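Hydrogenase maturation factor (Thermoanaerobacter tengcongensis, PDB 3VTI) probably dehydrates the carbamoyl group that HypF places on one of its sulfurs, using ATP to form a nitrile during [NiFe]-hydrogenase maturation. Local coordinates at residues L42-G47 with G154-A159; A97-V102 with H272-D277; V129-A134 with K186-G191; P143-L148 with A193-R198; T291-T294 with T298-I301. All blocks are in the same frame, centred on the assembly; numbering follows the deposited sequence.

Interaction 1. Residues L42-G47 with G154-A159; sequences LFFPGG and GDHGMA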
# COMPACT_ATOMS: atom_id res chain seq x y z
N LEU C 42 7.19 10.23 -2.44
CA LEU C 42 8.18 9.19 -2.21
C LEU C 42 9.59 9.76 -2.09
O LEU C 42 10.45 9.17 -1.45
CB LEU C 42 8.14 8.17 -3.35
CG LEU C 42 6.79 7.55 -3.69
CD1 LEU C 42 6.82 6.94 -5.08
CD2 LEU C 42 6.35 6.53 -2.64
N PHE C 43 9.80 10.90 -2.74
CA PHE C 43 11.06 11.63 -2.72
C PHE C 43 10.80 13.04 -2.19
O PHE C 43 10.01 13.80 -2.77
CB PHE C 43 11.68 11.69 -4.12
CG PHE C 43 11.83 10.35 -4.77
CD1 PHE C 43 10.82 9.86 -5.60
CD2 PHE C 43 12.96 9.58 -4.55
CE1 PHE C 43 10.94 8.61 -6.19
CE2 PHE C 43 13.09 8.32 -5.15
CZ PHE C 43 12.08 7.84 -5.97
N PHE C 44 11.46 13.37 -1.09
CA PHE C 44 11.23 14.63 -0.40
C PHE C 44 12.56 15.20 0.05
O PHE C 44 13.54 14.46 0.18
CB PHE C 44 10.31 14.39 0.81
CG PHE C 44 10.74 13.24 1.68
CD1 PHE C 44 10.28 11.96 1.44
CD2 PHE C 44 11.63 13.45 2.74
CE1 PHE C 44 10.69 10.89 2.23
CE2 PHE C 44 12.04 12.38 3.54
CZ PHE C 44 11.57 11.10 3.28
N PRO C 45 12.62 16.51 0.31
CA PRO C 45 13.89 17.07 0.78
C PRO C 45 14.46 16.28 1.96
O PRO C 45 13.76 16.03 2.95
CB PRO C 45 13.49 18.48 1.21
CG PRO C 45 12.38 18.84 0.27
CD PRO C 45 11.59 17.56 0.14
N GLY C 46 15.71 15.85 1.83
CA GLY C 46 16.42 15.17 2.90
C GLY C 46 16.26 13.66 2.93
O GLY C 46 16.85 12.99 3.79
N GLY C 47 15.47 13.12 2.01
CA GLY C 47 15.27 11.68 1.95
C GLY C 47 14.30 11.15 0.92
O GLY C 47 13.89 11.85 -0.03
N GLY C 154 10.45 18.18 14.99
CA GLY C 154 9.46 18.49 13.96
C GLY C 154 9.95 18.59 12.53
O GLY C 154 9.21 19.00 11.64
N ASP C 155 11.20 18.19 12.30
CA ASP C 155 11.81 18.27 10.99
C ASP C 155 11.06 17.50 9.91
O ASP C 155 10.58 18.10 8.93
CB ASP C 155 13.25 17.77 11.06
CG ASP C 155 14.18 18.80 11.62
OD1 ASP C 155 14.26 18.94 12.86
OD2 ASP C 155 14.83 19.48 10.81
N HIS C 156 10.96 16.19 10.09
CA HIS C 156 10.36 15.33 9.09
C HIS C 156 8.91 15.73 8.79
O HIS C 156 8.56 15.97 7.64
CB HIS C 156 10.44 13.87 9.53
CG HIS C 156 9.87 12.92 8.53
ND1 HIS C 156 10.60 12.43 7.47
CD2 HIS C 156 8.63 12.39 8.42
CE1 HIS C 156 9.84 11.62 6.75
NE2 HIS C 156 8.64 11.58 7.31
N GLY C 157 8.09 15.80 9.84
CA GLY C 157 6.70 16.21 9.72
C GLY C 157 6.50 17.46 8.89
O GLY C 157 5.65 17.49 7.99
N MET C 158 7.27 18.51 9.18
CA MET C 158 7.12 19.74 8.43
C MET C 158 7.67 19.63 7.01
O MET C 158 7.14 20.24 6.09
CB MET C 158 7.71 20.93 9.18
CG MET C 158 7.37 22.29 8.57
SD MET C 158 5.61 22.56 8.21
CE MET C 158 4.96 22.88 9.84
N ALA C 159 8.72 18.84 6.83
CA ALA C 159 9.34 18.67 5.52
C ALA C 159 8.41 18.01 4.51
O ALA C 159 8.22 18.54 3.41
CB ALA C 159 10.68 17.91 5.62

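Interaction 2. Residues A97-V102 with H272-D277; sequences AKEAGV and HEYGKD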
# COMPACT_ATOMS: atom_id res chain seq x y z
N ALA C 97 21.24 0.74 5.10
CA ALA C 97 21.60 -0.52 5.76
C ALA C 97 23.11 -0.59 5.99
O ALA C 97 23.56 -1.05 7.05
CB ALA C 97 21.13 -1.71 4.96
N LYS C 98 23.87 -0.12 5.01
CA LYS C 98 25.32 -0.07 5.09
C LYS C 98 25.79 0.85 6.23
O LYS C 98 26.64 0.47 7.02
CB LYS C 98 25.90 0.38 3.75
CG LYS C 98 27.26 -0.21 3.42
CD LYS C 98 27.47 -0.30 1.91
CE LYS C 98 28.22 0.91 1.37
NZ LYS C 98 29.69 0.74 1.56
N GLU C 99 25.21 2.05 6.30
CA GLU C 99 25.53 3.02 7.35
C GLU C 99 25.13 2.49 8.72
O GLU C 99 25.88 2.63 9.68
CB GLU C 99 24.84 4.36 7.09
CG GLU C 99 25.38 5.51 7.95
CD GLU C 99 24.38 6.65 8.17
OE1 GLU C 99 23.61 6.98 7.24
OE2 GLU C 99 24.39 7.22 9.28
N ALA C 100 23.95 1.88 8.79
CA ALA C 100 23.48 1.29 10.04
C ALA C 100 24.23 0.01 10.43
O ALA C 100 24.07 -0.48 11.54
CB ALA C 100 21.98 1.04 9.97
N GLY C 101 25.05 -0.52 9.53
CA GLY C 101 25.78 -1.76 9.79
C GLY C 101 24.84 -2.95 9.90
O GLY C 101 25.05 -3.86 10.71
N VAL C 102 23.80 -2.93 9.07
CA VAL C 102 22.71 -3.88 9.10
C VAL C 102 22.61 -4.58 7.73
O VAL C 102 23.12 -4.06 6.73
CB VAL C 102 21.40 -3.13 9.48
CG1 VAL C 102 20.38 -3.10 8.33
CG2 VAL C 102 20.80 -3.69 10.74
N HIS C 272 28.12 12.95 19.25
CA HIS C 272 27.73 12.08 18.14
C HIS C 272 27.08 12.89 17.03
O HIS C 272 26.29 13.79 17.30
CB HIS C 272 26.79 10.98 18.63
CG HIS C 272 26.47 9.94 17.60
ND1 HIS C 272 25.56 10.15 16.59
CD2 HIS C 272 26.94 8.69 17.42
CE1 HIS C 272 25.49 9.07 15.83
NE2 HIS C 272 26.32 8.16 16.32
N GLU C 273 27.42 12.56 15.78
CA GLU C 273 26.96 13.32 14.61
C GLU C 273 25.45 13.60 14.55
O GLU C 273 25.04 14.65 14.07
CB GLU C 273 27.42 12.64 13.31
CG GLU C 273 26.79 11.27 13.05
CD GLU C 273 27.33 10.58 11.81
OE1 GLU C 273 27.62 11.29 10.80
OE2 GLU C 273 27.46 9.34 11.84
N TYR C 274 24.62 12.67 15.04
CA TYR C 274 23.16 12.88 15.05
C TYR C 274 22.64 13.42 16.37
O TYR C 274 21.44 13.44 16.60
CB TYR C 274 22.41 11.60 14.67
CG TYR C 274 22.72 11.09 13.28
CD1 TYR C 274 22.61 11.94 12.18
CD2 TYR C 274 23.13 9.77 13.07
CE1 TYR C 274 22.91 11.49 10.89
CE2 TYR C 274 23.42 9.30 11.79
CZ TYR C 274 23.31 10.17 10.71
OH TYR C 274 23.59 9.73 9.44
N GLY C 275 23.55 13.85 17.25
CA GLY C 275 23.17 14.31 18.59
C GLY C 275 23.66 15.69 18.99
O GLY C 275 23.64 16.03 20.16
N LYS C 276 24.09 16.49 18.01
CA LYS C 276 24.67 17.81 18.29
C LYS C 276 23.69 18.81 18.91
O LYS C 276 24.10 19.71 19.65
CB LYS C 276 25.29 18.42 17.02
CG LYS C 276 26.45 17.64 16.42
CD LYS C 276 27.72 17.72 17.27
CE LYS C 276 28.87 16.96 16.62
NZ LYS C 276 29.92 16.57 17.61
N ASP C 277 22.40 18.66 18.62
CA ASP C 277 21.39 19.61 19.08
C ASP C 277 20.61 19.07 20.25
O ASP C 277 19.54 19.59 20.57
CB ASP C 277 20.43 19.98 17.94
CG ASP C 277 21.15 20.55 16.73
OD1 ASP C 277 22.01 21.44 16.91
OD2 ASP C 277 20.85 20.11 15.60

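Interaction 3. Residues V129-A134 with K186-G191; sequences VLYEGA and KLMTLG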
# COMPACT_ATOMS: atom_id res chain seq x y z
N VAL C 129 19.91 -7.48 18.65
CA VAL C 129 20.36 -8.20 19.84
C VAL C 129 20.65 -7.20 20.96
O VAL C 129 21.32 -6.19 20.74
CB VAL C 129 21.58 -9.13 19.54
CG1 VAL C 129 22.82 -8.32 19.18
CG2 VAL C 129 21.87 -10.07 20.71
N LEU C 130 20.13 -7.50 22.15
CA LEU C 130 20.27 -6.65 23.33
C LEU C 130 21.72 -6.56 23.82
O LEU C 130 22.44 -7.55 23.86
CB LEU C 130 19.40 -7.21 24.45
CG LEU C 130 18.45 -6.26 25.19
CD1 LEU C 130 17.38 -5.72 24.26
CD2 LEU C 130 17.79 -6.98 26.36
N TYR C 131 22.15 -5.35 24.19
CA TYR C 131 23.43 -5.17 24.88
C TYR C 131 23.41 -5.76 26.29
O TYR C 131 22.34 -5.97 26.87
CB TYR C 131 23.82 -3.70 24.95
CG TYR C 131 24.04 -3.09 23.59
CD1 TYR C 131 25.24 -3.29 22.91
CD2 TYR C 131 23.05 -2.33 22.98
CE1 TYR C 131 25.45 -2.73 21.65
CE2 TYR C 131 23.24 -1.77 21.73
CZ TYR C 131 24.44 -1.97 21.07
OH TYR C 131 24.62 -1.42 19.82
N GLU C 132 24.61 -6.00 26.82
CA GLU C 132 24.84 -6.74 28.07
C GLU C 132 23.82 -6.48 29.19
O GLU C 132 23.13 -7.40 29.62
CB GLU C 132 26.27 -6.52 28.57
CG GLU C 132 26.77 -7.55 29.59
CD GLU C 132 28.03 -7.09 30.32
OE1 GLU C 132 28.64 -6.07 29.90
OE2 GLU C 132 28.41 -7.74 31.33
N GLY C 133 23.73 -5.24 29.65
CA GLY C 133 22.80 -4.92 30.73
C GLY C 133 21.70 -3.96 30.32
O GLY C 133 21.42 -3.00 31.04
N ALA C 134 21.08 -4.21 29.18
CA ALA C 134 20.05 -3.33 28.67
C ALA C 134 18.71 -3.68 29.29
O ALA C 134 18.34 -4.85 29.39
CB ALA C 134 19.99 -3.43 27.18
N LYS C 186 26.10 4.22 21.89
CA LYS C 186 26.91 5.03 22.81
C LYS C 186 26.15 5.37 24.09
O LYS C 186 26.76 5.56 25.13
CB LYS C 186 27.44 6.31 22.14
CG LYS C 186 28.39 6.07 20.97
CD LYS C 186 28.79 7.38 20.30
CE LYS C 186 29.97 8.05 21.00
NZ LYS C 186 30.05 9.51 20.70
N LEU C 187 24.83 5.45 23.99
CA LEU C 187 24.00 5.68 25.17
C LEU C 187 23.95 4.44 26.04
O LEU C 187 23.96 4.54 27.26
CB LEU C 187 22.58 6.10 24.77
CG LEU C 187 22.31 7.57 24.49
CD1 LEU C 187 20.95 7.76 23.82
CD2 LEU C 187 22.40 8.42 25.76
N MET C 188 23.90 3.27 25.40
CA MET C 188 23.77 2.01 26.12
C MET C 188 25.04 1.65 26.90
O MET C 188 25.09 0.63 27.59
CB MET C 188 23.35 0.88 25.17
CG MET C 188 21.91 1.01 24.61
SD MET C 188 20.63 1.62 25.75
CE MET C 188 20.59 0.34 27.01
N THR C 189 26.05 2.51 26.80
CA THR C 189 27.19 2.51 27.72
C THR C 189 26.69 2.72 29.15
O THR C 189 27.27 2.19 30.10
CB THR C 189 28.18 3.64 27.38
OG1 THR C 189 28.74 3.39 26.09
CG2 THR C 189 29.31 3.69 28.38
N LEU C 190 25.61 3.50 29.29
CA LEU C 190 25.03 3.82 30.59
C LEU C 190 24.17 2.69 31.19
O LEU C 190 23.67 2.81 32.31
CB LEU C 190 24.24 5.13 30.53
CG LEU C 190 24.99 6.39 30.07
CD1 LEU C 190 24.10 7.61 30.16
CD2 LEU C 190 26.28 6.60 30.86
N GLY C 191 24.02 1.59 30.45
CA GLY C 191 23.33 0.40 30.95
C GLY C 191 21.93 0.66 31.47
O GLY C 191 21.10 1.25 30.77

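Interaction 4. Residues P143-L148 with A193-R198; sequences PGDIVL and AIKVLR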
# COMPACT_ATOMS: atom_id res chain seq x y z
N PRO C 143 9.42 8.62 38.83
CA PRO C 143 9.54 10.04 39.18
C PRO C 143 10.96 10.40 39.62
O PRO C 143 11.56 9.70 40.44
CB PRO C 143 8.57 10.19 40.35
CG PRO C 143 7.58 9.10 40.16
CD PRO C 143 8.36 7.95 39.60
N GLY C 144 11.49 11.50 39.08
CA GLY C 144 12.87 11.89 39.34
C GLY C 144 13.78 11.71 38.14
O GLY C 144 14.87 12.28 38.09
N ASP C 145 13.34 10.90 37.18
CA ASP C 145 14.08 10.67 35.94
C ASP C 145 14.08 11.92 35.09
O ASP C 145 13.18 12.76 35.20
CB ASP C 145 13.45 9.54 35.12
CG ASP C 145 13.68 8.16 35.71
OD1 ASP C 145 14.68 7.97 36.44
OD2 ASP C 145 12.87 7.26 35.43
N ILE C 146 15.09 12.04 34.23
CA ILE C 146 15.24 13.18 33.33
C ILE C 146 14.90 12.77 31.90
O ILE C 146 15.21 11.66 31.47
CB ILE C 146 16.68 13.76 33.39
CG1 ILE C 146 17.04 14.19 34.83
CG2 ILE C 146 16.88 14.89 32.39
CD1 ILE C 146 16.22 15.35 35.41
N VAL C 147 14.25 13.68 31.18
CA VAL C 147 13.87 13.45 29.80
C VAL C 147 14.77 14.26 28.89
O VAL C 147 14.92 15.47 29.08
CB VAL C 147 12.41 13.85 29.56
CG1 VAL C 147 11.93 13.34 28.20
CG2 VAL C 147 11.52 13.31 30.65
N LEU C 148 15.36 13.59 27.91
CA LEU C 148 16.17 14.25 26.89
C LEU C 148 15.62 13.97 25.49
O LEU C 148 14.94 12.96 25.26
CB LEU C 148 17.62 13.79 26.99
CG LEU C 148 18.39 14.11 28.26
CD1 LEU C 148 18.24 13.02 29.30
CD2 LEU C 148 19.85 14.31 27.94
N ALA C 193 20.78 2.66 33.66
CA ALA C 193 20.43 4.06 33.88
C ALA C 193 19.59 4.62 32.73
O ALA C 193 18.83 5.57 32.91
CB ALA C 193 21.69 4.90 34.09
N ILE C 194 19.75 4.03 31.54
CA ILE C 194 18.87 4.30 30.41
C ILE C 194 17.58 3.52 30.65
O ILE C 194 17.58 2.28 30.68
CB ILE C 194 19.51 3.88 29.06
CG1 ILE C 194 20.86 4.58 28.83
CG2 ILE C 194 18.52 4.06 27.89
CD1 ILE C 194 20.80 6.09 28.60
N LYS C 195 16.49 4.25 30.83
CA LYS C 195 15.22 3.63 31.21
C LYS C 195 14.24 3.50 30.05
O LYS C 195 13.63 2.44 29.89
CB LYS C 195 14.62 4.38 32.39
CG LYS C 195 15.32 4.05 33.70
CD LYS C 195 14.99 5.08 34.73
CE LYS C 195 14.88 4.49 36.13
NZ LYS C 195 13.65 3.67 36.29
N VAL C 196 14.11 4.55 29.25
CA VAL C 196 13.19 4.55 28.10
C VAL C 196 13.85 5.14 26.86
O VAL C 196 14.60 6.11 26.94
CB VAL C 196 11.90 5.36 28.39
CG1 VAL C 196 10.99 5.41 27.14
CG2 VAL C 196 11.17 4.78 29.59
N LEU C 197 13.57 4.52 25.71
CA LEU C 197 14.01 5.02 24.43
C LEU C 197 12.86 4.90 23.45
O LEU C 197 12.29 3.82 23.29
CB LEU C 197 15.21 4.21 23.92
CG LEU C 197 16.58 4.38 24.59
CD1 LEU C 197 17.57 3.38 24.03
CD2 LEU C 197 17.12 5.79 24.44
N ARG C 198 12.50 6.00 22.81
CA ARG C 198 11.48 5.98 21.75
C ARG C 198 11.67 7.11 20.75
O ARG C 198 11.93 8.25 21.13
CB ARG C 198 10.06 6.01 22.33
CG ARG C 198 8.97 5.93 21.27
CD ARG C 198 7.64 5.49 21.86
NE ARG C 198 7.65 4.06 22.19
CZ ARG C 198 6.62 3.39 22.70
NH1 ARG C 198 5.46 4.00 22.95
NH2 ARG C 198 6.75 2.10 22.97

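Interaction 5. Residues T291-T294 with T298-I301; sequences TINT and TSRI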
# COMPACT_ATOMS: atom_id res chain seq x y z
N THR C 291 2.72 17.92 31.16
CA THR C 291 2.67 19.37 31.29
C THR C 291 3.90 20.06 30.69
O THR C 291 4.99 19.51 30.68
CB THR C 291 2.54 19.80 32.77
OG1 THR C 291 3.68 19.35 33.51
CG2 THR C 291 1.26 19.22 33.40
N ILE C 292 3.70 21.28 30.20
CA ILE C 292 4.79 22.10 29.67
C ILE C 292 4.87 23.45 30.38
O ILE C 292 3.87 24.15 30.51
CB ILE C 292 4.70 22.29 28.13
CG1 ILE C 292 5.87 23.13 27.61
CG2 ILE C 292 3.35 22.87 27.73
CD1 ILE C 292 5.96 23.24 26.11
N ASN C 293 6.06 23.80 30.84
CA ASN C 293 6.30 25.08 31.50
C ASN C 293 6.87 26.10 30.53
O ASN C 293 7.84 25.81 29.81
CB ASN C 293 7.26 24.91 32.68
CG ASN C 293 6.54 24.73 34.01
OD1 ASN C 293 5.50 24.08 34.08
ND2 ASN C 293 7.10 25.31 35.06
N THR C 294 6.27 27.28 30.51
CA THR C 294 6.80 28.40 29.73
C THR C 294 7.80 29.19 30.59
O THR C 294 8.05 28.83 31.75
CB THR C 294 5.67 29.35 29.24
OG1 THR C 294 5.11 30.06 30.35
CG2 THR C 294 4.57 28.57 28.52
N THR C 298 4.78 29.22 33.99
CA THR C 298 3.37 29.10 33.64
C THR C 298 3.09 27.73 33.06
O THR C 298 3.39 27.45 31.90
CB THR C 298 2.93 30.21 32.67
OG1 THR C 298 3.21 31.48 33.25
CG2 THR C 298 1.44 30.10 32.35
N SER C 299 2.50 26.87 33.88
CA SER C 299 2.27 25.48 33.52
C SER C 299 0.95 25.31 32.75
O SER C 299 -0.05 25.96 33.05
CB SER C 299 2.27 24.62 34.78
OG SER C 299 2.43 23.25 34.47
N ARG C 300 0.98 24.45 31.73
CA ARG C 300 -0.24 24.03 31.02
C ARG C 300 -0.08 22.60 30.50
O ARG C 300 1.04 22.15 30.23
CB ARG C 300 -0.60 25.00 29.89
CG ARG C 300 0.45 25.11 28.80
CD ARG C 300 -0.09 25.80 27.55
NE ARG C 300 0.82 25.61 26.42
CZ ARG C 300 0.68 24.67 25.49
NH1 ARG C 300 -0.35 23.82 25.53
NH2 ARG C 300 1.56 24.58 24.50
N ILE C 301 -1.19 21.89 30.37
CA ILE C 301 -1.18 20.52 29.85
C ILE C 301 -0.84 20.50 28.37
O ILE C 301 -1.25 21.38 27.61
CB ILE C 301 -2.52 19.75 30.10
CG1 ILE C 301 -3.72 20.47 29.45
CG2 ILE C 301 -2.76 19.53 31.59
CD1 ILE C 301 -4.17 19.87 28.12

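Interaction 1. Residues L42-G47 with G154-A159
F44 and H156 form a buried, offset edge-to-face aromatic pair that joins the end of strand 43-44, where a tight turn begins, to the first turn of helix 155-164. The two ring planes stand at 90°, with centroids 5.5 Å apart, and the edge of the imidazole points toward the phenyl face. The nearest approach is F44 CZ to H156 CE1, 3.9 Å. H156 reaches this place because its CG lies anti to the backbone N (chi1 -179°), which swings the ring off the helix toward the turn. Its ND1 is hydrogen-bonded to S175 OG, a bond that fixes the rotation of the ring while CE1 faces F44. One face of F44 is covered by its own turn: G47 C sits 3.6 Å above the ring plane, over its centre. That turn is type II, running from F44 to G47, and is closed by F44 N to G47 O and G47 N to F44 O. A side chain at G47 would crowd the phenyl ring, and G46 takes the positive phi of the turn. Beside the rings, P45 O lies 4.5 Å from A159 CB, a looser van der Waals contact. Around the pair, L52 of helix 49-60 touches H156, the loop carrying S175 meets both F44 and the backbone of P45, and F43 turns instead to helix 83-100, where K88 makes a cation-pi contact with it.

Interaction 2. Residues A97-V102 with H272-D277
The backbones carrying E99 and Y274 stay well apart, E99 CA and E273 CA being 12.7 Å from each other; helix 83-100 ends here in a Schellman motif at G101, and H272-G275 form a type I beta turn. Two long side chains bridge the gap from opposite directions. Y274 OH donates to E99 OE2 over 2.6 Å, meeting the carboxylate on its syn side but 23° out of its plane. OE2 in turn lies at the edge of the tyrosine ring, whose plane is turned 38° from the carboxylate. E99 extends its whole chain to get there, CG anti to the backbone N at chi1 -167°. E273 CG covers one face of the ring, 3.9 Å above its centre. Separately, Y274 N donates to H272 ND1 over 3.1 Å, which fixes the turn. E273 OE2 comes within 4.5 Å of E99 OE2, so the phenol hydrogen probably eases some of the repulsion between two acidic groups at the surface. A phenylalanine in place of Y274 would probably leave E99 OE2 without this donor and still facing the charge of E273. The loop just ahead of helix 181-187 packs against both side chains, P179 on E99 and A178 and L180 on Y274, while H272 packs on L183 and K186 of that helix.

Interaction 3. Residues V129-A134 with K186-G191
The ring of Y131 meets the side chain of M188 at a slant, neither squarely over a face nor at an edge, with CD2 3.9 Å from M188 CG and about as far from CB. At the far end of the ring, the hydroxyl is hydrogen-bonded to E185 OE1, one residue ahead of K186-G191, so the end of helix 181-187 and the 3-10 turn after it hold the tyrosine by an apolar flank and a polar tip. M188 is bent at chi2 and chi3, which hooks its methyl group back toward the chain beyond Y131: CE lies 3.8 Å from A134 CB. The sulfur lies buried, SD packing on I194 and L197 of strand 194-198. Farther out, the backbones come close at G133 and G191. Their CA atoms are 5.4 Å apart, and G133 O lies 3.7 Å from G191 C, without a hydrogen bond. G191 has positive phi, which favours glycine, and its N returns to M188 O as helix 181-187 tightens into a 3-10 turn. On the other side, A134 N to Y131 O folds the chain over after strand 120-130. That strand is the middle one of the five-stranded sheet, whereas M188 leans on the edge of the seven-stranded sheet; the contact thus links the two alpha/beta halves of an AIR synthase-related, PurM-like fold.

Interaction 4. Residues P143-L148 with A193-R198
K195 reaches over to D145 across strand 254-257, which lies between strands 194-198 and 146-149 in the seven-stranded sheet. Entering the second segment, I194 turns its side chain to V257 and the helix side of the sheet. K195 follows on the opposite face. Its CG is anti to the carbonyl carbon (chi1 -76°), and the chain bends at chi3 and chi4, so that the aliphatic part crosses D145 at about a right angle. The carboxylate lies against K195 CD and CE, nearest at D145 OD2 to K195 CD, 3.1 Å, and the ammonium forms a long salt bridge, K195 NZ to D145 OD2, 3.8 Å. Each charged end has a firmer mate nearby: NZ donates to N140 O, and OD2 accepts from K142 N, so both are also bonded to the loop holding N140 and K142. K195 and V196 both face V256, a classic beta bulge that breaks the alternation of this edge strand. An alanine at D145 would probably leave K142 N without its acceptor and the K195 ammonium without its nearby negative charge. V196, after the bulge, packs on V256, and L197 then turns to V136. R198 points toward the metal site: its NE makes a salt bridge with OD2 of D22, a magnesium ligand, its NH1 pairs with E211, and its NH2 binds M20 O, consistent with a second-shell position.

Interaction 5. Residues T291-T294 with T298-I301
I292 and R300 are the central, hydrogen-bonded pair of an antiparallel hairpin. I292 N donates to R300 O over 2.8 Å at 174°, nearly along the C=O axis, and R300 N returns to I292 O over 3.2 Å. Their side chains lie side by side on the same face of the sheet. R300 is extended from CG to NE, so its flat end comes over the isoleucine methyl: I292 CG2 sits 3.8 Å from the guanidinium plane, over its centre. One further bond closes the hairpin toward the loop, T294 N to T298 O, 3.2 Å, with the donor 44° above the carbonyl plane. T291 and I301, and N293 and S299, are the non-hydrogen-bonded pairs; T291 CA approaches R300 O at 3.4 Å in a CA-H...O contact, while the side chains of T291 and I301 diverge. On the face opposite I292, the polar ends of N293 and S299 are gathered by K221, whose NZ is hydrogen-bonded to both N293 OD1 and S299 OG. R300 has weak, long ion pairs with D243 and D303. Strand 290-293 runs parallel to strand 219-223, on which I292 packs through I222. Strand 299-301 is the last of the sheet within this chain, and beyond it the backbone of I301 is hydrogen-bonded to a chain of another protein, presumably HypF.

How the interactions relate
Interactions 1 and 2 tie the N-terminal to the C-terminal family region, and interaction 3 joins the end of strand 120-130 to the C-terminal region. Interactions 2 and 3 touch, with centres about 16 Å apart, as do interactions 3 and 4, about 14 Å apart. Along the chain, interactions 1, 3 and 4 interleave, interaction 2 spans 3 and 4 in sequence, and interaction 5 follows all the others. Interactions 1 to 3 each have a side chain about 10 to 12 Å from that of a magnesium ligand. Interactions 4 and 5 share the seven-stranded sheet, centres about 20 Å apart; interaction 5 lies apart, at an edge strand bonded to another protein chain, probably HypF.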